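Local coordinates for ATP-dependent DNA helicase uvsW (Enterobacteria phage T4, PDB 1RIF), which couples ATP hydrolysis to 3'-5' translocation and unwinding of duplex DNA, driving branch migration of Holliday junctions during phage recombination and repair, at residues K4-D9 with K78-P83. The protein carries 1 engineered substitution. Sequence-based numbering, arbitrary orientation.
Sequences KVHFHD and KAWIDP
Trp-80 sits beside Lys-4, and Ile-81 beside Val-5, where two parallel strands pair along one border of the four-stranded mixed sheet in the N-terminal domain of this helicase. Strand 79-81 forms one edge of this sheet within the chain, and strand 3-8 has strand 12-16 on its other flank. Two backbone bonds fix the register: Val-5 N gives its hydrogen to Trp-80 O at 2.7 Å, and Asp-82 N returns one to Val-5 O.

On the Lys-4 face, the indole lies with its CG anti to the backbone N (chi1 172°), a turn that lets this broad, flat group reach across to strand 3-8. There it forms an offset edge-to-face pair with the His-6 ring, the indole giving its edge, centroids 5.4 Å apart and planes at 61°. Lys-4 crosses the indole at a slant, its CG 4.0 Å from Trp-80 CE3. A long residue suits this exposed position, because its methylenes can pack against the ring while the extended chain takes the ammonium group away from strand 79-81.

On the opposite face the contact is apolar. Buried Val-5 lies against Ile-81 (CB to CG2, 4.4 Å) and also touches Val-13 and Ile-85; beta-branched residues suit extended strands.

Past the last bridge, Asp-82 adds a side-chain acceptor. Its short carboxylate can serve two donors: OD1 receives a hydrogen bond from Gln-84 N, which helps fix the group's rotation, while OD2 accepts from Phe-7 N at 3.2 Å. That N-H arrives on the anti side of OD2, 33° out of the carboxylate plane, and Phe-7 CB rests 3.4 Å from the same oxygen.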
loop_
_atom_site.group_PDB
_atom_site.type_symbol
_atom_site.label_atom_id
_atom_site.label_comp_id
_atom_site.label_asym_id
_atom_site.label_seq_id
_atom_site.Cartn_x
_atom_site.Cartn_y
_atom_site.Cartn_z
ATOM N N LYS A 4 5.168 -4.617 23.883
ATOM C CA LYS A 4 5.670 -5.688 23.025
ATOM C C LYS A 4 4.828 -5.684 21.762
ATOM O O LYS A 4 3.619 -5.895 21.818
ATOM C CB LYS A 4 5.559 -7.057 23.714
ATOM C CG LYS A 4 6.697 -7.370 24.679
ATOM C CD LYS A 4 6.618 -8.805 25.176
ATOM C CE LYS A 4 7.815 -9.168 26.055
ATOM N NZ LYS A 4 7.596 -10.430 26.837
ATOM N N VAL A 5 5.463 -5.429 20.624
ATOM C CA VAL A 5 4.748 -5.394 19.356
ATOM C C VAL A 5 5.002 -6.676 18.560
ATOM O O VAL A 5 6.119 -6.946 18.114
ATOM C CB VAL A 5 5.157 -4.147 18.542
ATOM C CG1 VAL A 5 4.361 -4.072 17.259
ATOM C CG2 VAL A 5 4.913 -2.900 19.374
ATOM N N HIS A 6 3.948 -7.467 18.397
ATOM C CA HIS A 6 4.039 -8.733 17.688
ATOM C C HIS A 6 3.542 -8.680 16.261
ATOM O O HIS A 6 2.649 -7.910 15.916
ATOM C CB HIS A 6 3.247 -9.821 18.419
ATOM C CG HIS A 6 3.722 -10.088 19.811
ATOM N ND1 HIS A 6 3.265 -9.379 20.902
ATOM C CD2 HIS A 6 4.633 -10.969 20.287
ATOM C CE1 HIS A 6 3.876 -9.813 21.991
ATOM N NE2 HIS A 6 4.712 -10.777 21.645
ATOM N N PHE A 7 4.129 -9.525 15.432
ATOM C CA PHE A 7 3.727 -9.608 14.050
ATOM C C PHE A 7 2.312 -10.216 14.057
ATOM O O PHE A 7 1.983 -11.032 14.921
ATOM C CB PHE A 7 4.704 -10.512 13.293
ATOM C CG PHE A 7 4.462 -10.564 11.814
ATOM C CD1 PHE A 7 5.080 -9.651 10.961
ATOM C CD2 PHE A 7 3.597 -11.512 11.273
ATOM C CE1 PHE A 7 4.840 -9.682 9.595
ATOM C CE2 PHE A 7 3.351 -11.549 9.905
ATOM C CZ PHE A 7 3.976 -10.630 9.066
ATOM N N HIS A 8 1.483 -9.798 13.103
ATOM C CA HIS A 8 0.106 -10.272 12.950
ATOM C C HIS A 8 -0.252 -9.955 11.491
ATOM O O HIS A 8 -0.842 -8.919 11.202
ATOM C CB HIS A 8 -0.824 -9.499 13.896
ATOM C CG HIS A 8 -2.266 -9.876 13.765
ATOM N ND1 HIS A 8 -2.814 -10.962 14.414
ATOM C CD2 HIS A 8 -3.261 -9.350 13.010
ATOM C CE1 HIS A 8 -4.081 -11.090 14.060
ATOM N NE2 HIS A 8 -4.376 -10.126 13.209
ATOM N N ASP A 9 0.095 -10.850 10.577
ATOM C CA ASP A 9 -0.115 -10.645 9.136
ATOM C C ASP A 9 0.408 -9.297 8.601
ATOM O O ASP A 9 0.909 -8.458 9.356
ATOM C CB ASP A 9 -1.586 -10.907 8.703
ATOM C CG ASP A 9 -2.570 -9.808 9.109
ATOM O OD1 ASP A 9 -2.201 -8.616 9.175
ATOM O OD2 ASP A 9 -3.752 -10.152 9.322
ATOM N N LYS A 78 9.275 1.611 27.369
ATOM C CA LYS A 78 10.267 0.690 26.818
ATOM C C LYS A 78 9.505 -0.350 26.007
ATOM O O LYS A 78 8.557 -0.958 26.516
ATOM C CB LYS A 78 11.052 -0.004 27.944
ATOM C CG LYS A 78 11.965 0.910 28.763
ATOM C CD LYS A 78 13.171 1.411 27.960
ATOM C CE LYS A 78 12.799 2.475 26.917
ATOM N NZ LYS A 78 13.974 2.940 26.104
ATOM N N ALA A 79 9.908 -0.563 24.754
ATOM C CA ALA A 79 9.202 -1.527 23.920
ATOM C C ALA A 79 10.045 -2.491 23.092
ATOM O O ALA A 79 11.110 -2.134 22.597
ATOM C CB ALA A 79 8.243 -0.790 23.016
ATOM N N TRP A 80 9.541 -3.720 22.956
ATOM C CA TRP A 80 10.176 -4.778 22.163
ATOM C C TRP A 80 9.362 -4.931 20.878
ATOM O O TRP A 80 8.139 -5.087 20.926
ATOM C CB TRP A 80 10.163 -6.128 22.899
ATOM C CG TRP A 80 10.639 -7.294 22.029
ATOM C CD1 TRP A 80 11.933 -7.598 21.699
ATOM C CD2 TRP A 80 9.817 -8.248 21.326
ATOM N NE1 TRP A 80 11.967 -8.671 20.835
ATOM C CE2 TRP A 80 10.685 -9.090 20.590
ATOM C CE3 TRP A 80 8.434 -8.470 21.244
ATOM C CZ2 TRP A 80 10.213 -10.141 19.784
ATOM C CZ3 TRP A 80 7.964 -9.520 20.438
ATOM C CH2 TRP A 80 8.854 -10.338 19.723
ATOM N N ILE A 81 10.038 -4.897 19.735
ATOM C CA ILE A 81 9.348 -5.036 18.464
ATOM C C ILE A 81 9.735 -6.344 17.789
ATOM O O ILE A 81 10.917 -6.610 17.569
ATOM C CB ILE A 81 9.670 -3.857 17.509
ATOM C CG1 ILE A 81 9.272 -2.529 18.158
ATOM C CG2 ILE A 81 8.913 -4.027 16.201
ATOM C CD1 ILE A 81 10.164 -2.115 19.310
ATOM N N ASP A 82 8.733 -7.161 17.476
ATOM C CA ASP A 82 8.970 -8.438 16.818
ATOM C C ASP A 82 9.917 -8.154 15.650
ATOM O O ASP A 82 9.642 -7.295 14.802
ATOM C CB ASP A 82 7.643 -9.010 16.314
ATOM C CG ASP A 82 7.764 -10.441 15.835
ATOM O OD1 ASP A 82 8.858 -10.814 15.357
ATOM O OD2 ASP A 82 6.763 -11.184 15.917
ATOM N N PRO A 83 11.060 -8.855 15.599
ATOM C CA PRO A 83 12.017 -8.629 14.510
ATOM C C PRO A 83 11.442 -8.846 13.105
ATOM O O PRO A 83 11.917 -8.251 12.133
ATOM C CB PRO A 83 13.149 -9.596 14.845
ATOM C CG PRO A 83 12.428 -10.718 15.526
ATOM C CD PRO A 83 11.489 -9.981 16.446
#